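Local coordinates for sulfite dehydrogenase (PDB 2XTS), which oxidises protein-bound sulfane sulfur at a molybdenum cofactor as part of the SoxCD complex, probably passing the electrons to the heme of its cytochrome partner, at residues Trp168-Ala171 / Ser177-Gly180; Asp234-Ser239 / Arg256-Val261; Tyr87-Asn92 / Val192-Phe197. All blocks are in the same frame, centred on the assembly; numbering follows the deposited sequence. Where two conformers were deposited one is given.

Contact 1: Trp168-Ala171 / Ser177-Gly180; sequences WLYA and SSNG. With MTE (phosphonic acidmono-(2-amino-5,6-dimercapto-4-oxo-3,7,8a,9,10,10a-hexahydro-4H-8-oxa-1,3,9,10-tetraaza-anthracen-7-ylmethyl)ester), chain E.
The phenol of Y170 lies against the backbone of G180, its OH 3.3 Å from G180 CA. Its CG is anti to the backbone N (chi1 178°), which carries the ring from strand 168-171 to the loop, where it meets G180 obliquely. Glycine suits this place because its alpha carbon presents only hydrogens to the incoming hydroxyl. The same CA also makes a CA-H...O contact with the carbonyl of A171, G180 CA to A171 O 3.2 Å.

Polar links are indirect. One water, lying in the plane of the Y170 ring, is 2.6 Å from Y170 OH and 2.8 Å from S178 OG, and so bridges two hydroxyls too far apart to bond directly. S178 OG also accepts from G180 N at 3.3 Å, closing an ST turn that stabilises the bend in a segment where both S178 and N179 have positive phi. Asparagine tolerates such a backbone well.

On the cofactor side, N179 lays its flat amide group nearly parallel over a face of the pterin of MTE, with N179 CB 3.4 Å from MTE C2. S177 OG approaches MTE O4 at 3.7 Å and is itself held by D175. N179 also touches H76, a residue of the heme c pocket.

Strand 168-173 runs between strands 227-233 and 181-184, antiparallel to both. With 181-184 it forms a beta hairpin, and 177-180 belongs to the connection, which reaches the cofactor through S177 and N179. Y170 and S178 also pack against A20 and R95 of the cytochrome chain.

Contact 2: Asp234-Ser239 / Arg256-Val261; sequences DKAVES and RKWTWV. With CO (cobalt (II) ion), chain G.
E238 offers its two carboxylate oxygens to two different donors, K257 and W258. Its OE2 accepts from K257 NZ at 2.8 Å, a salt bridge on the syn side. OE1 accepts from W258 NE1 at 3.0 Å, also syn but well out of the carboxylate plane. In the conformer described, the two bonds hold the carboxylate and restrain its rotation, and the nearby ammonium would probably favour its ionised form, though E238 also has a second conformer.

E238 has CG anti to the carbonyl carbon, and its chain bends at chi2 (-77°), turning the acid toward the NE1 edge of W258, with the two planes 28° apart. K257 starts with CG between the backbone N and the carbonyl carbon (chi1 66°) but is fully extended beyond. Its methylenes can therefore pass over one face of W258, CE lying 3.6 Å above the ring plane, offset toward the rim, while NZ goes on to the acid. Lysine serves both ends: an apolar shaft for the indole and a charge for the carboxylate. A236, small enough to fit close to the ring, brings its CB to 3.7 Å from W258 CZ2. These bonds and packing tie the molybdopterin-binding part of the chain to its dimerisation part.

Next along the chain, T259 chelates cobalt through its own carbonyl O and OG1, each 2.1 Å from the metal. Two waters, E219 and H369 complete the site.

The loop 234-239 leaves strand 227-233, and A236 and V237 lean on strand 168-173 through W168 and Y170, W168 also meeting the ring of W258. Strand 255-257 pairs antiparallel with 248-249, and R256 and K257 extend this small sheet by parallel pairing with a strand of the cytochrome chain.

Contact 3: Tyr87-Asn92 / Val192-Phe197; sequences YRLMIN and VMLAFF
L194 and L89 meet end to end, L89 CD2 lying 3.7 Å from L194 CD2. Each leucine has CG anti to its backbone N (chi1 177° for L89, -175° for L194), so both branched ends are thrust straight across a gap between backbones whose CA atoms stand 10.4 Å apart. Leucine fits here because it is long enough to bridge half that gap and wholly apolar.

Y87 adds a looser touch: its OH is 4.4 Å from L194 CD2. The hydroxyl has its own partner, the carbonyl of V227, to which it hydrogen-bonds. Tyrosine is long enough to reach that backbone oxygen while its ring packs among apolar residues such as L82, L106 and P210.

No hydrogen bond joins the two segments; this is packing between two sheets, consistent with the layered core of a sulfite oxidase-type molybdopterin domain. Strand 89-93 lies in the mixed sheet between 99-101 and 227-233, whereas 193-198 pairs antiparallel with 143-152, and F196 and F197 form a classic beta bulge opposite V149. L106 of helix 103-106 touches Y87, L89 and L194 alike, and L156 of helix 153-160 packs on L194.

Contacts 1 and 2 are directly joined: their centres are 11 Å apart, G180 O lies 2.7 Å from S239 OG in a probable hydrogen bond, and W168 packs on K235 and A236. Contact 3 touches neither: its centre is about 12 Å from that of contact 1, with nearest atoms about 7 Å apart, and about 20 Å from that of contact 2, but it reaches the same mixed sheet as contact 1. Contact 1 touches MTE through N179, whereas the side chain of Y87 in contact 3 is about 10 Å from it. The molybdenum oxide is about 7 Å from N179 and 13 Å from W258; heme c is about 7 Å from N179 and 13 Å from E238.

Contact 1: Trp168-Ala171 / Ser177-Gly180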
loop_
_atom_site.group_PDB
_atom_site.type_symbol
_atom_site.label_atom_id
_atom_site.label_comp_id
_atom_site.label_asym_id
_atom_site.label_seq_id
_atom_site.Cartn_x
_atom_site.Cartn_y
_atom_site.Cartn_z
ATOM N N TRP A 168 -20.723 -18.405 20.657
ATOM C CA TRP A 168 -19.347 -18.455 20.166
ATOM C C TRP A 168 -19.347 -18.765 18.693
ATOM O O TRP A 168 -20.175 -19.534 18.210
ATOM C CB TRP A 168 -18.542 -19.529 20.916
ATOM C CG TRP A 168 -18.261 -19.251 22.336
ATOM C CD1 TRP A 168 -19.081 -19.489 23.389
ATOM C CD2 TRP A 168 -17.066 -18.675 22.867
ATOM N NE1 TRP A 168 -18.458 -19.103 24.551
ATOM C CE2 TRP A 168 -17.215 -18.615 24.256
ATOM C CE3 TRP A 168 -15.866 -18.238 22.300
ATOM C CZ2 TRP A 168 -16.215 -18.124 25.100
ATOM C CZ3 TRP A 168 -14.850 -17.750 23.145
ATOM C CH2 TRP A 168 -15.045 -17.688 24.523
ATOM N N LEU A 169 -18.375 -18.182 17.996
ATOM C CA LEU A 169 -18.109 -18.489 16.602
ATOM C C LEU A 169 -16.733 -19.104 16.519
ATOM O O LEU A 169 -15.761 -18.590 17.095
ATOM C CB LEU A 169 -18.186 -17.228 15.739
ATOM C CG LEU A 169 -17.865 -17.353 14.242
ATOM C CD1 LEU A 169 -18.598 -16.284 13.462
ATOM C CD2 LEU A 169 -16.361 -17.234 13.993
ATOM N N TYR A 170 -16.660 -20.224 15.814
ATOM C CA TYR A 170 -15.406 -20.900 15.539
ATOM C C TYR A 170 -15.075 -20.712 14.074
ATOM O O TYR A 170 -15.887 -21.055 13.213
ATOM C CB TYR A 170 -15.569 -22.371 15.850
ATOM C CG TYR A 170 -14.362 -23.235 15.565
ATOM C CD1 TYR A 170 -13.246 -23.241 16.416
ATOM C CD2 TYR A 170 -14.366 -24.117 14.488
ATOM C CE1 TYR A 170 -12.165 -24.089 16.158
ATOM C CE2 TYR A 170 -13.298 -24.932 14.211
ATOM C CZ TYR A 170 -12.214 -24.941 15.059
ATOM O OH TYR A 170 -11.138 -25.766 14.793
ATOM N N ALA A 171 -13.885 -20.183 13.783
ATOM C CA ALA A 171 -13.477 -19.955 12.392
ATOM C C ALA A 171 -12.324 -20.869 12.071
ATOM O O ALA A 171 -11.375 -20.958 12.850
ATOM C CB ALA A 171 -13.053 -18.508 12.139
ATOM N N SER A 177 -3.565 -27.087 8.411
ATOM C CA SER A 177 -3.427 -26.739 9.806
ATOM C C SER A 177 -4.738 -26.284 10.437
ATOM O O SER A 177 -4.844 -26.336 11.649
ATOM C CB SER A 177 -2.370 -25.673 10.017
ATOM O OG SER A 177 -2.848 -24.373 9.720
ATOM N N SER A 178 -5.661 -25.779 9.610
ATOM C CA SER A 178 -6.996 -25.262 9.994
ATOM C C SER A 178 -6.950 -23.966 10.808
ATOM O O SER A 178 -7.760 -23.058 10.568
ATOM C CB SER A 178 -7.876 -26.308 10.696
ATOM O OG SER A 178 -7.971 -26.153 12.112
ATOM N N ASN A 179 -6.071 -23.862 11.802
ATOM C CA ASN A 179 -5.973 -22.663 12.624
ATOM C C ASN A 179 -7.292 -22.285 13.273
ATOM O O ASN A 179 -7.625 -21.118 13.420
ATOM C CB ASN A 179 -5.451 -21.490 11.801
ATOM C CG ASN A 179 -4.745 -20.439 12.652
ATOM O OD1 ASN A 179 -5.286 -19.360 12.957
ATOM N ND2 ASN A 179 -3.546 -20.773 13.071
ATOM N N GLY A 180 -8.053 -23.278 13.708
ATOM C CA GLY A 180 -9.365 -22.981 14.256
ATOM C C GLY A 180 -9.244 -22.183 15.532
ATOM O O GLY A 180 -8.439 -22.504 16.390
HETATM N N1 MTE E . -4.741 -18.811 9.240
HETATM C C2 MTE E . -4.588 -20.060 8.813
HETATM N N2 MTE E . -5.592 -20.633 8.114
HETATM N N3 MTE E . -3.459 -20.760 9.033
HETATM C C4 MTE E . -2.401 -20.245 9.724
HETATM O O4 MTE E . -1.385 -20.955 9.875
HETATM N N5 MTE E . -1.552 -18.280 11.034
HETATM C C6 MTE E . -2.098 -17.254 11.892
HETATM C C7 MTE E . -3.006 -16.254 11.194
HETATM N N8 MTE E . -3.996 -16.947 10.411
HETATM C C9 MTE E . -2.507 -18.898 10.247
HETATM C C10 MTE E . -3.766 -18.194 9.974
HETATM C "C1'" MTE E . -1.033 -16.492 12.661
HETATM S "S1'" MTE E . -0.251 -17.274 14.017
HETATM C "C2'" MTE E . -0.733 -15.203 12.376
HETATM S "S2'" MTE E . 0.336 -14.275 13.353
HETATM C "C3'" MTE E . -1.387 -14.538 11.184
HETATM O "O3'" MTE E . -2.200 -15.414 10.385
HETATM C "C4'" MTE E . -0.326 -13.988 10.250
HETATM O "O4'" MTE E . -0.954 -13.287 9.168
HETATM P P MTE E . -0.034 -13.016 7.883
HETATM O O1P MTE E . 1.092 -12.140 8.511
HETATM O O2P MTE E . 0.540 -14.295 7.369
HETATM O O3P MTE E . -0.891 -12.231 6.951
HETATM O O HOH W 1 -10.611 -27.005 12.546
#

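Contact 2: Asp234-Ser239 / Arg256-Val261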
loop_
_atom_site.group_PDB
_atom_site.type_symbol
_atom_site.label_atom_id
_atom_site.label_comp_id
_atom_site.label_asym_id
_atom_site.label_seq_id
_atom_site.Cartn_x
_atom_site.Cartn_y
_atom_site.Cartn_z
ATOM N N ASP A 234 -22.350 -23.184 21.318
ATOM C CA ASP A 234 -22.809 -22.653 22.602
ATOM C C ASP A 234 -21.687 -22.444 23.602
ATOM O O ASP A 234 -21.892 -21.890 24.663
ATOM C CB ASP A 234 -23.958 -23.505 23.191
ATOM C CG ASP A 234 -23.550 -24.935 23.524
ATOM O OD1 ASP A 234 -22.382 -25.337 23.298
ATOM O OD2 ASP A 234 -24.438 -25.671 24.026
ATOM N N LYS A 235 -20.482 -22.849 23.217
ATOM C CA LYS A 235 -19.280 -22.741 24.060
ATOM C C LYS A 235 -18.053 -22.691 23.172
ATOM O O LYS A 235 -18.138 -23.030 22.006
ATOM C CB LYS A 235 -19.146 -23.913 25.031
ATOM C CG LYS A 235 -19.151 -25.254 24.407
ATOM C CD LYS A 235 -19.139 -26.352 25.461
ATOM C CE LYS A 235 -20.304 -26.242 26.455
ATOM N NZ LYS A 235 -20.605 -27.474 27.277
ATOM N N ALA A 236 -16.921 -22.278 23.735
ATOM C CA ALA A 236 -15.681 -22.228 23.005
ATOM C C ALA A 236 -15.273 -23.649 22.625
ATOM O O ALA A 236 -15.491 -24.592 23.389
ATOM C CB ALA A 236 -14.608 -21.560 23.851
ATOM N N VAL A 237 -14.644 -23.811 21.475
ATOM C CA VAL A 237 -14.191 -25.125 21.078
ATOM C C VAL A 237 -12.979 -25.593 21.914
ATOM O O VAL A 237 -12.839 -26.768 22.208
ATOM C CB VAL A 237 -13.869 -25.140 19.564
ATOM C CG1 VAL A 237 -13.198 -26.441 19.155
ATOM C CG2 VAL A 237 -15.146 -24.845 18.766
ATOM N N GLU A 238 -12.125 -24.644 22.298
ATOM C CA GLU A 238 -10.862 -24.931 23.011
ATOM C C GLU A 238 -9.980 -25.806 22.128
ATOM O O GLU A 238 -9.535 -26.909 22.476
ATOM C CB GLU A 238 -11.081 -25.510 24.405
ATOM C CG GLU A 238 -12.034 -24.677 25.252
ATOM C CD GLU A 238 -11.438 -23.410 25.827
ATOM O OE1 GLU A 238 -10.626 -22.737 25.160
ATOM O OE2 GLU A 238 -11.819 -23.091 26.966
ATOM N N SER A 239 -9.762 -25.281 20.941
ATOM C CA SER A 239 -8.923 -25.891 19.947
ATOM C C SER A 239 -7.432 -25.803 20.276
ATOM O O SER A 239 -7.023 -25.138 21.229
ATOM C CB SER A 239 -9.188 -25.202 18.630
ATOM O OG SER A 239 -8.764 -23.853 18.759
ATOM N N ARG A 256 -2.895 -17.996 31.523
ATOM C CA ARG A 256 -3.998 -17.255 30.948
ATOM C C ARG A 256 -4.412 -17.874 29.618
ATOM O O ARG A 256 -3.542 -18.204 28.803
ATOM C CB ARG A 256 -3.642 -15.792 30.723
ATOM C CG ARG A 256 -3.363 -15.004 31.965
ATOM C CD ARG A 256 -2.800 -13.656 31.620
ATOM N NE ARG A 256 -2.641 -12.767 32.760
ATOM C CZ ARG A 256 -1.885 -11.675 32.743
ATOM N NH1 ARG A 256 -1.193 -11.370 31.653
ATOM N NH2 ARG A 256 -1.811 -10.882 33.804
ATOM N N LYS A 257 -5.723 -17.981 29.410
ATOM C CA LYS A 257 -6.241 -18.306 28.096
ATOM C C LYS A 257 -7.034 -17.114 27.583
ATOM O O LYS A 257 -7.400 -16.228 28.341
ATOM C CB LYS A 257 -7.103 -19.580 28.108
ATOM C CG LYS A 257 -8.413 -19.445 28.907
ATOM C CD LYS A 257 -9.256 -20.706 28.823
ATOM C CE LYS A 257 -10.573 -20.591 29.561
ATOM N NZ LYS A 257 -11.294 -21.886 29.447
ATOM N N TRP A 258 -7.303 -17.117 26.284
ATOM C CA TRP A 258 -8.193 -16.156 25.662
ATOM C C TRP A 258 -7.623 -14.758 25.902
ATOM O O TRP A 258 -8.361 -13.824 26.167
ATOM C CB TRP A 258 -9.614 -16.276 26.204
ATOM C CG TRP A 258 -10.276 -17.603 26.039
ATOM C CD1 TRP A 258 -9.859 -18.690 25.307
ATOM C CD2 TRP A 258 -11.472 -17.991 26.691
ATOM N NE1 TRP A 258 -10.767 -19.724 25.459
ATOM C CE2 TRP A 258 -11.763 -19.314 26.305
ATOM C CE3 TRP A 258 -12.350 -17.330 27.559
ATOM C CZ2 TRP A 258 -12.895 -19.994 26.787
ATOM C CZ3 TRP A 258 -13.475 -18.003 28.023
ATOM C CH2 TRP A 258 -13.731 -19.314 27.635
ATOM N N THR A 259 -6.289 -14.589 25.768
ATOM C CA THR A 259 -5.675 -13.268 25.811
ATOM C C THR A 259 -5.753 -12.764 24.390
ATOM O O THR A 259 -4.836 -12.898 23.584
ATOM C CB THR A 259 -4.243 -13.314 26.378
ATOM O OG1 THR A 259 -3.493 -14.357 25.711
ATOM C CG2 THR A 259 -4.316 -13.629 27.864
ATOM N N TRP A 260 -6.902 -12.206 24.067
ATOM C CA TRP A 260 -7.190 -11.830 22.702
ATOM C C TRP A 260 -6.563 -10.494 22.321
ATOM O O TRP A 260 -5.977 -10.359 21.245
ATOM C CB TRP A 260 -8.702 -11.786 22.485
ATOM C CG TRP A 260 -9.375 -13.104 22.710
ATOM C CD1 TRP A 260 -8.962 -14.317 22.278
ATOM C CD2 TRP A 260 -10.618 -13.325 23.393
ATOM N NE1 TRP A 260 -9.850 -15.295 22.672
ATOM C CE2 TRP A 260 -10.883 -14.709 23.351
ATOM C CE3 TRP A 260 -11.506 -12.492 24.072
ATOM C CZ2 TRP A 260 -12.021 -15.271 23.941
ATOM C CZ3 TRP A 260 -12.632 -13.063 24.667
ATOM C CH2 TRP A 260 -12.877 -14.430 24.592
ATOM N N VAL A 261 -6.707 -9.474 23.157
ATOM C CA VAL A 261 -6.278 -8.132 22.759
ATOM C C VAL A 261 -4.768 -7.955 22.863
ATOM O O VAL A 261 -4.098 -8.517 23.740
ATOM C CB VAL A 261 -7.021 -6.957 23.480
ATOM C CG1 VAL A 261 -6.989 -5.683 22.624
ATOM C CG2 VAL A 261 -8.453 -7.265 23.744
HETATM CO CO CO G . -3.180 -14.196 23.598
HETATM O O HOH W 2 -4.574 -15.832 23.450
HETATM O O HOH W 3 -1.562 -15.551 23.822
#

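Contact 3: Tyr87-Asn92 / Val192-Phe197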
loop_
_atom_site.group_PDB
_atom_site.type_symbol
_atom_site.label_atom_id
_atom_site.label_comp_id
_atom_site.label_asym_id
_atom_site.label_seq_id
_atom_site.Cartn_x
_atom_site.Cartn_y
_atom_site.Cartn_z
ATOM N N TYR A 87 -12.886 -21.809 -3.979
ATOM C CA TYR A 87 -13.207 -21.301 -2.659
ATOM C C TYR A 87 -14.664 -21.582 -2.269
ATOM O O TYR A 87 -15.577 -21.403 -3.062
ATOM C CB TYR A 87 -12.966 -19.787 -2.610
ATOM C CG TYR A 87 -13.258 -19.171 -1.276
ATOM C CD1 TYR A 87 -12.309 -19.211 -0.267
ATOM C CD2 TYR A 87 -14.473 -18.583 -0.992
ATOM C CE1 TYR A 87 -12.553 -18.696 0.972
ATOM C CE2 TYR A 87 -14.715 -18.060 0.255
ATOM C CZ TYR A 87 -13.759 -18.120 1.234
ATOM O OH TYR A 87 -14.069 -17.595 2.464
ATOM N N ARG A 88 -14.867 -22.017 -1.034
ATOM C CA ARG A 88 -16.207 -22.130 -0.468
ATOM C C ARG A 88 -16.163 -21.653 0.974
ATOM O O ARG A 88 -15.214 -21.953 1.695
ATOM C CB ARG A 88 -16.686 -23.581 -0.483
ATOM C CG ARG A 88 -16.833 -24.234 -1.850
ATOM C CD ARG A 88 -17.967 -23.644 -2.675
ATOM N NE ARG A 88 -18.148 -24.422 -3.891
ATOM C CZ ARG A 88 -17.446 -24.260 -5.008
ATOM N NH1 ARG A 88 -16.517 -23.308 -5.107
ATOM N NH2 ARG A 88 -17.697 -25.040 -6.055
ATOM N N LEU A 89 -17.196 -20.929 1.399
ATOM C CA LEU A 89 -17.365 -20.529 2.798
ATOM C C LEU A 89 -18.659 -21.125 3.331
ATOM O O LEU A 89 -19.723 -20.904 2.772
ATOM C CB LEU A 89 -17.402 -19.001 2.947
ATOM C CG LEU A 89 -17.653 -18.449 4.361
ATOM C CD1 LEU A 89 -16.442 -18.796 5.230
ATOM C CD2 LEU A 89 -17.898 -16.950 4.377
ATOM N N MET A 90 -18.550 -21.830 4.439
ATOM C CA MET A 90 -19.671 -22.498 5.080
ATOM C C MET A 90 -19.978 -21.805 6.381
ATOM O O MET A 90 -19.074 -21.419 7.116
ATOM C CB MET A 90 -19.321 -23.965 5.335
ATOM C CG MET A 90 -20.364 -24.741 6.130
ATOM S SD MET A 90 -19.916 -26.482 6.442
ATOM C CE MET A 90 -20.014 -27.090 4.765
ATOM N N ILE A 91 -21.272 -21.623 6.662
ATOM C CA ILE A 91 -21.752 -21.184 7.984
ATOM C C ILE A 91 -22.679 -22.260 8.506
ATOM O O ILE A 91 -23.635 -22.623 7.826
ATOM C CB ILE A 91 -22.492 -19.830 7.940
ATOM C CG1 ILE A 91 -21.572 -18.745 7.370
ATOM C CG2 ILE A 91 -22.925 -19.429 9.331
ATOM C CD1 ILE A 91 -22.147 -17.337 7.320
ATOM N N ASN A 92 -22.379 -22.802 9.682
ATOM C CA ASN A 92 -23.170 -23.918 10.217
ATOM C C ASN A 92 -23.217 -23.848 11.729
ATOM O O ASN A 92 -22.669 -22.935 12.345
ATOM C CB ASN A 92 -22.644 -25.277 9.717
ATOM C CG ASN A 92 -21.393 -25.731 10.439
ATOM O OD1 ASN A 92 -20.335 -25.116 10.310
ATOM N ND2 ASN A 92 -21.493 -26.835 11.160
ATOM N N VAL A 192 -15.427 -7.554 13.393
ATOM C CA VAL A 192 -14.736 -8.616 12.640
ATOM C C VAL A 192 -15.239 -8.599 11.196
ATOM O O VAL A 192 -16.438 -8.566 10.949
ATOM C CB VAL A 192 -14.878 -10.036 13.251
ATOM C CG1 VAL A 192 -14.096 -11.081 12.446
ATOM C CG2 VAL A 192 -14.401 -10.035 14.697
ATOM N N MET A 193 -14.302 -8.639 10.266
ATOM C CA MET A 193 -14.574 -8.577 8.837
ATOM C C MET A 193 -14.024 -9.817 8.145
ATOM O O MET A 193 -12.971 -10.341 8.530
ATOM C CB MET A 193 -13.897 -7.311 8.265
ATOM C CG MET A 193 -13.871 -7.170 6.747
ATOM S SD MET A 193 -12.667 -5.990 6.146
ATOM C CE MET A 193 -13.274 -4.531 6.979
ATOM N N LEU A 194 -14.729 -10.281 7.119
ATOM C CA LEU A 194 -14.167 -11.159 6.108
ATOM C C LEU A 194 -13.620 -10.268 5.002
ATOM O O LEU A 194 -14.382 -9.673 4.230
ATOM C CB LEU A 194 -15.230 -12.140 5.581
ATOM C CG LEU A 194 -14.742 -13.190 4.591
ATOM C CD1 LEU A 194 -13.835 -14.206 5.288
ATOM C CD2 LEU A 194 -15.922 -13.848 3.880
ATOM N N ALA A 195 -12.297 -10.181 4.941
ATOM C CA ALA A 195 -11.612 -9.265 4.031
ATOM C C ALA A 195 -11.205 -9.969 2.765
ATOM O O ALA A 195 -10.727 -11.089 2.797
ATOM C CB ALA A 195 -10.388 -8.693 4.702
ATOM N N PHE A 196 -11.395 -9.289 1.639
ATOM C CA PHE A 196 -10.929 -9.773 0.333
ATOM C C PHE A 196 -9.870 -8.893 -0.276
ATOM O O PHE A 196 -9.087 -9.369 -1.118
ATOM C CB PHE A 196 -12.041 -9.841 -0.721
ATOM C CG PHE A 196 -13.374 -10.200 -0.193
ATOM C CD1 PHE A 196 -13.553 -11.407 0.494
ATOM C CD2 PHE A 196 -14.468 -9.367 -0.384
ATOM C CE1 PHE A 196 -14.794 -11.748 1.003
ATOM C CE2 PHE A 196 -15.714 -9.712 0.118
ATOM C CZ PHE A 196 -15.874 -10.903 0.811
ATOM N N PHE A 197 -9.830 -7.634 0.122
ATOM C CA PHE A 197 -8.845 -6.692 -0.431
ATOM C C PHE A 197 -7.979 -6.160 0.692
ATOM O O PHE A 197 -8.465 -5.934 1.790
ATOM C CB PHE A 197 -9.557 -5.503 -1.081
ATOM C CG PHE A 197 -10.428 -5.858 -2.221
ATOM C CD1 PHE A 197 -9.946 -5.934 -3.522
ATOM C CD2 PHE A 197 -11.759 -6.098 -1.997
ATOM C CE1 PHE A 197 -10.812 -6.259 -4.569
ATOM C CE2 PHE A 197 -12.605 -6.429 -3.041
ATOM C CZ PHE A 197 -12.130 -6.491 -4.318
#